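Local coordinates for integron cassette protein VCH_CASS2 (Vibrio cholerae, PDB 3GK6) that probably binds cationic drug-like compounds as a small effector-binding module encoded by a mobile integron gene cassette, at residues A[57-60]-A[61-65]; A[37-40]-A[41-45]. All coordinates share one frame; numbering follows the deposited sequence. Where two conformers were deposited one is given.

How the contacts relate
Along the chain the two contacts come in series, contact 2 at residues 37-45 first and contact 1 at 57-65 after it. Contact 2 takes the end of the long strand 18-39 of the six-stranded antiparallel barrel into the short helix 41-45, and so opens the connection to strand 73-78. Contact 1 lies further along that connection, at the C-terminal end of helix 52-62. Their centres lie about 21 Å apart and their nearest atoms about 8 Å apart, so they do not touch. The side chain of Y60 comes within about 3 Å of a bound PE4, a polyether probably from the crystallisation liquor; such molecules often mark pockets.

Contact 1: A[57-60]-A[61-65]; sequences EKFY and LNAAP
The last turn of helix 52-62 runs on i to i+4 bonds from L61 N to E57 O and N62 N to K58 O, and F59 O then takes both A63 N (2.8 Å) and A64 N (2.9 Å). The two donors reach F59 O from opposite faces of its carbonyl plane; the bond from A64 N is an i to i+5 bond beside the i to i+4 bond from A63 N, and a 3-10 segment begins at A64.

The F59 ring is turned toward the C-terminal end of the helix because its CG is anti to the backbone N (chi1 -177°). A63 CB then sits over one face, offset toward the rim, in a CH-pi contact 3.8 Å from the centroid of the F59 ring; F59 CD1 and CE1 both lie 3.7 Å from A63 CB. On another side of the turn, N62 folds its amide back over K58. N62 ND2 gives K58 O a weak bond of 3.2 Å, bent to 131° at the hydrogen, beside the shorter one from N62 N, and packs just as closely on K58 CG.

W56 meets the F59 ring edge-to-face, and L97 packs on both F59 and A63. On the barrel side, K58, N62 and A63 all rest on F35, which seats this helix end against strand 18-39.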
ATOM      1  N   GLU A  57      10.946   7.155  -3.862  1.00 30.75           N
ATOM      2  CA  GLU A  57      12.265   7.775  -3.843  1.00 33.65           C
ATOM      3  C   GLU A  57      12.286   8.964  -2.870  1.00 32.26           C
ATOM      4  O   GLU A  57      13.241   9.143  -2.114  1.00 40.72           O
ATOM      5  CB  GLU A  57      12.687   8.212  -5.248  1.00 45.82           C
ATOM      6  CG  GLU A  57      14.168   8.032  -5.510  1.00 60.52           C
ATOM      7  CD  GLU A  57      14.604   6.587  -5.353  1.00 64.13           C
ATOM      8  OE1 GLU A  57      13.922   5.701  -5.910  1.00 65.79           O
ATOM      9  OE2 GLU A  57      15.622   6.336  -4.670  1.00 63.95           O
ATOM     10  N   LYS A  58      11.221   9.756  -2.871  1.00 30.86           N
ATOM     11  CA  LYS A  58      11.090  10.843  -1.902  1.00 36.44           C
ATOM     12  C   LYS A  58      11.056  10.320  -0.462  1.00 37.89           C
ATOM     13  O   LYS A  58      11.650  10.916   0.437  1.00 41.85           O
ATOM     14  CB  LYS A  58       9.836  11.667  -2.165  1.00 41.60           C
ATOM     15  CG  LYS A  58       9.836  12.981  -1.398  1.00 40.72           C
ATOM     16  CD  LYS A  58       8.453  13.421  -1.019  1.00 42.94           C
ATOM     17  CE  LYS A  58       7.829  14.313  -2.059  1.00 48.47           C
ATOM     18  NZ  LYS A  58       7.183  15.484  -1.379  1.00 52.92           N
ATOM     19  N   PHE A  59      10.342   9.218  -0.248  1.00 33.68           N
ATOM     20  CA  PHE A  59      10.276   8.582   1.068  1.00 30.57           C
ATOM     21  C   PHE A  59      11.668   8.102   1.497  1.00 36.55           C
ATOM     22  O   PHE A  59      12.104   8.364   2.619  1.00 37.57           O
ATOM     23  CB  PHE A  59       9.267   7.422   1.058  1.00 27.27           C
ATOM     24  CG  PHE A  59       9.093   6.748   2.398  1.00 30.11           C
ATOM     25  CD1 PHE A  59       8.072   7.123   3.250  1.00 29.28           C
ATOM     26  CD2 PHE A  59       9.946   5.731   2.793  1.00 29.63           C
ATOM     27  CE1 PHE A  59       7.913   6.507   4.485  1.00 29.96           C
ATOM     28  CE2 PHE A  59       9.794   5.113   4.015  1.00 33.59           C
ATOM     29  CZ  PHE A  59       8.771   5.498   4.861  1.00 37.97           C
ATOM     30  N   TYR A  60      12.373   7.417   0.599  1.00 30.60           N
ATOM     31  CA  TYR A  60      13.730   6.976   0.906  1.00 37.53           C
ATOM     32  C   TYR A  60      14.604   8.174   1.282  1.00 42.19           C
ATOM     33  O   TYR A  60      15.375   8.121   2.241  1.00 46.95           O
ATOM     34  CB  TYR A  60      14.358   6.237  -0.278  1.00 45.84           C
ATOM     35  CG  TYR A  60      13.561   5.052  -0.771  1.00 52.45           C
ATOM     36  CD1 TYR A  60      12.796   4.284   0.103  1.00 57.35           C
ATOM     37  CD2 TYR A  60      13.592   4.686  -2.113  1.00 57.34           C
ATOM     38  CE1 TYR A  60      12.069   3.192  -0.355  1.00 54.92           C
ATOM     39  CE2 TYR A  60      12.876   3.598  -2.578  1.00 52.43           C
ATOM     40  CZ  TYR A  60      12.119   2.855  -1.696  1.00 54.37           C
ATOM     41  OH  TYR A  60      11.410   1.776  -2.168  1.00 56.22           O
ATOM     42  N   LEU A  61      14.464   9.251   0.518  1.00 34.39           N
ATOM     43  CA  LEU A  61      15.281  10.446   0.699  1.00 42.76           C
ATOM     44  C   LEU A  61      14.968  11.179   2.003  1.00 48.50           C
ATOM     45  O   LEU A  61      15.867  11.465   2.792  1.00 52.13           O
ATOM     46  CB  LEU A  61      15.086  11.397  -0.485  1.00 48.26           C
ATOM     47  CG  LEU A  61      15.756  12.761  -0.312  1.00 51.81           C
ATOM     48  CD1 LEU A  61      17.245  12.552  -0.127  1.00 56.15           C
ATOM     49  CD2 LEU A  61      15.472  13.703  -1.487  1.00 51.34           C
ATOM     50  N   ASN A  62      13.690  11.470   2.227  1.00 41.87           N
ATOM     51  CA  ASN A  62      13.280  12.364   3.301  1.00 45.94           C
ATOM     52  C   ASN A  62      12.825  11.682   4.592  1.00 48.81           C
ATOM     53  O   ASN A  62      12.963  12.252   5.677  1.00 49.41           O
ATOM     54  CB  ASN A  62      12.177  13.302   2.800  1.00 49.37           C
ATOM     55  CG  ASN A  62      12.661  14.250   1.719  1.00 54.41           C
ATOM     56  OD1 ASN A  62      13.490  15.121   1.969  1.00 54.72           O
ATOM     57  ND2 ASN A  62      12.137  14.088   0.508  1.00 58.97           N
ATOM     58  N   ALA A  63      12.293  10.468   4.474  1.00 42.07           N
ATOM     59  CA  ALA A  63      11.625   9.807   5.593  1.00 40.24           C
ATOM     60  C   ALA A  63      12.388   8.621   6.178  1.00 44.54           C
ATOM     61  O   ALA A  63      12.397   8.424   7.387  1.00 45.47           O
ATOM     62  CB  ALA A  63      10.221   9.371   5.185  1.00 34.88           C
ATOM     63  N   ALA A  64      13.014   7.822   5.327  1.00 45.08           N
ATOM     64  CA  ALA A  64      13.717   6.637   5.809  1.00 49.55           C
ATOM     65  C   ALA A  64      14.776   6.930   6.885  1.00 47.75           C
ATOM     66  O   ALA A  64      14.880   6.185   7.858  1.00 51.60           O
ATOM     67  CB  ALA A  64      14.318   5.845   4.646  1.00 49.93           C
ATOM     68  N   PRO A  65      15.557   8.015   6.726  1.00 47.80           N
ATOM     69  CA  PRO A  65      16.594   8.264   7.737  1.00 50.79           C
ATOM     70  C   PRO A  65      16.014   8.497   9.134  1.00 53.10           C
ATOM     71  O   PRO A  65      16.742   8.422  10.123  1.00 58.90           O
ATOM     72  CB  PRO A  65      17.287   9.538   7.228  1.00 56.40           C
ATOM     73  CG  PRO A  65      16.992   9.572   5.761  1.00 53.57           C
ATOM     74  CD  PRO A  65      15.616   8.991   5.623  1.00 48.71           C
TER

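Contact 2: A[37-40]-A[41-45]; sequences VRTT and NADEM
T39 holds its OG1 anti to the backbone N (chi1 -166°), while E44 has CG anti to its carbonyl carbon (chi1 -62°) and a bend at chi2 that folds the carboxylate back toward the strand, so that the two polar ends meet. This is a strand-to-helix junction: strand 18-39 of the barrel passes into the short helix 41-45, with T40 at its N-cap position.

The hydroxyl of T39 donates to E44, OG1 to OE2 at 2.6 Å, and E44 OE2 accepts it with its anti lone pair, the one away from the other oxygen; the side chains cross at about a right angle. D43 lies alongside T39 and runs the opposite way, its CB 3.4 Å from T39 OG1. The backbone of the first turn is closed by E44 N to T40 O, 3.1 Å.

K51 ties the junction to the following loop: its NZ pairs with D43 OD2 in a salt bridge and also bonds T39 OG1, while its backbone N bonds E44 OE2. E44 OE1 takes I52 N, so both oxygens of this carboxylate are held.

T40 makes no capping bond with its side chain. At chi1 -158° its methyl, not its hydroxyl, faces D43 N, where a capping oxygen would sit; CG2 packs tightly there, 2.9 Å from D43 N. The hydroxyl instead meets a water, which accepts from T40 OG1 at 2.7 Å and from N41 N, also at 2.7 Å.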
ATOM      1  N   VAL A  37       0.694  11.156  -3.008  1.00 36.46           N
ATOM      2  CA  VAL A  37       0.482  11.682  -4.341  1.00 40.16           C
ATOM      3  C   VAL A  37      -0.838  11.125  -4.849  1.00 37.99           C
ATOM      4  O   VAL A  37      -1.268  10.051  -4.439  1.00 34.77           O
ATOM      5  CB  VAL A  37       1.641  11.342  -5.302  1.00 32.74           C
ATOM      6  CG1 VAL A  37       1.637   9.867  -5.654  1.00 36.06           C
ATOM      7  CG2 VAL A  37       1.541  12.193  -6.555  1.00 43.66           C
ATOM      8  N   ARG A  38      -1.491  11.863  -5.732  1.00 34.06           N
ATOM      9  CA  ARG A  38      -2.719  11.370  -6.326  1.00 36.94           C
ATOM     10  C   ARG A  38      -2.451  10.884  -7.734  1.00 39.49           C
ATOM     11  O   ARG A  38      -1.763  11.545  -8.524  1.00 39.57           O
ATOM     12  CB  ARG A  38      -3.800  12.454  -6.322  1.00 47.23           C
ATOM     13  CG  ARG A  38      -5.175  11.941  -6.692  1.00 45.10           C
ATOM     14  CD  ARG A  38      -6.264  12.833  -6.108  1.00 46.56           C
ATOM     15  NE  ARG A  38      -7.594  12.287  -6.357  1.00 44.84           N
ATOM     16  CZ  ARG A  38      -8.183  11.375  -5.590  1.00 45.29           C
ATOM     17  NH1 ARG A  38      -7.558  10.894  -4.520  1.00 38.90           N
ATOM     18  NH2 ARG A  38      -9.392  10.936  -5.903  1.00 42.11           N
ATOM     19  N   THR A  39      -2.980   9.716  -8.063  1.00 39.16           N
ATOM     20  CA  THR A  39      -2.702   9.162  -9.379  1.00 39.70           C
ATOM     21  C   THR A  39      -3.853   8.286  -9.853  1.00 35.41           C
ATOM     22  O   THR A  39      -4.906   8.219  -9.216  1.00 38.33           O
ATOM     23  CB  THR A  39      -1.377   8.363  -9.368  1.00 33.58           C
ATOM     24  OG1 THR A  39      -0.949   8.101 -10.717  1.00 33.50           O
ATOM     25  CG2 THR A  39      -1.553   7.055  -8.596  1.00 28.38           C
ATOM     26  N   THR A  40      -3.647   7.632 -10.986  1.00 37.59           N
ATOM     27  CA  THR A  40      -4.623   6.714 -11.543  1.00 35.45           C
ATOM     28  C   THR A  40      -3.879   5.474 -12.033  1.00 35.52           C
ATOM     29  O   THR A  40      -2.662   5.516 -12.251  1.00 33.07           O
ATOM     30  CB  THR A  40      -5.372   7.370 -12.727  1.00 51.15           C
ATOM     31  OG1 THR A  40      -6.627   6.713 -12.934  1.00 69.24           O
ATOM     32  CG2 THR A  40      -4.553   7.289 -13.992  1.00 34.11           C
ATOM     33  N   ASN A  41      -4.601   4.375 -12.214  1.00 33.47           N
ATOM     34  CA  ASN A  41      -3.986   3.160 -12.725  1.00 42.98           C
ATOM     35  C   ASN A  41      -3.371   3.400 -14.102  1.00 41.88           C
ATOM     36  O   ASN A  41      -2.279   2.916 -14.385  1.00 34.62           O
ATOM     37  CB  ASN A  41      -4.989   2.004 -12.769  1.00 42.98           C
ATOM     38  CG  ASN A  41      -4.397   0.742 -13.382  1.00 50.48           C
ATOM     39  OD1 ASN A  41      -4.734   0.367 -14.507  1.00 62.96           O
ATOM     40  ND2 ASN A  41      -3.504   0.090 -12.653  1.00 47.26           N
ATOM     41  N   ALA A  42      -4.070   4.160 -14.946  1.00 42.33           N
ATOM     42  CA  ALA A  42      -3.559   4.477 -16.279  1.00 40.34           C
ATOM     43  C   ALA A  42      -2.255   5.281 -16.231  1.00 42.54           C
ATOM     44  O   ALA A  42      -1.348   5.033 -17.023  1.00 39.30           O
ATOM     45  CB  ALA A  42      -4.620   5.206 -17.114  1.00 46.71           C
ATOM     46  N   ASP A  43      -2.154   6.232 -15.304  1.00 37.19           N
ATOM     47  CA  ASP A  43      -0.925   7.014 -15.155  1.00 35.49           C
ATOM     48  C   ASP A  43       0.217   6.082 -14.746  1.00 34.71           C
ATOM     49  O   ASP A  43       1.352   6.265 -15.162  1.00 36.70           O
ATOM     50  CB  ASP A  43      -1.058   8.099 -14.083  1.00 36.77           C
ATOM     51  CG  ASP A  43      -1.890   9.289 -14.531  1.00 48.25           C
ATOM     52  OD1 ASP A  43      -2.027   9.516 -15.747  1.00 45.52           O
ATOM     53  OD2 ASP A  43      -2.399  10.009 -13.643  1.00 52.29           O
ATOM     54  N   GLU A  44      -0.088   5.090 -13.915  1.00 33.41           N
ATOM     55  CA  GLU A  44       0.946   4.198 -13.403  1.00 27.26           C
ATOM     56  C   GLU A  44       1.402   3.173 -14.443  1.00 27.56           C
ATOM     57  O   GLU A  44       2.540   2.731 -14.422  1.00 30.60           O
ATOM     58  CB  GLU A  44       0.499   3.516 -12.092  1.00 24.67           C
ATOM     59  CG  GLU A  44       0.233   4.504 -10.967  1.00 28.11           C
ATOM     60  CD  GLU A  44       1.424   5.399 -10.668  1.00 32.96           C
ATOM     61  OE1 GLU A  44       2.523   4.866 -10.429  1.00 26.78           O
ATOM     62  OE2 GLU A  44       1.261   6.640 -10.659  1.00 31.52           O
HETATM   63  N   MSE A  45       0.505   2.818 -15.357  0.54 31.10           N
HETATM   64  CA  MSE A  45       0.824   1.867 -16.423  0.54 32.86           C
HETATM   65  C   MSE A  45       1.781   2.461 -17.455  0.54 32.23           C
HETATM   66  O   MSE A  45       2.550   1.743 -18.084  0.54 31.86           O
HETATM   67  CB  MSE A  45      -0.454   1.390 -17.116  0.54 36.05           C
HETATM   68  CG  MSE A  45      -1.354   0.553 -16.225  0.54 43.82           C
HETATM   69 SE   MSE A  45      -0.498  -1.111 -15.686  0.54 58.34          SE
HETATM   70  CE  MSE A  45      -0.251  -1.900 -17.453  0.54 61.65           C
TER
HETATM   71  O   HOH W   1      -7.271   4.415 -11.773  1.00 39.99           O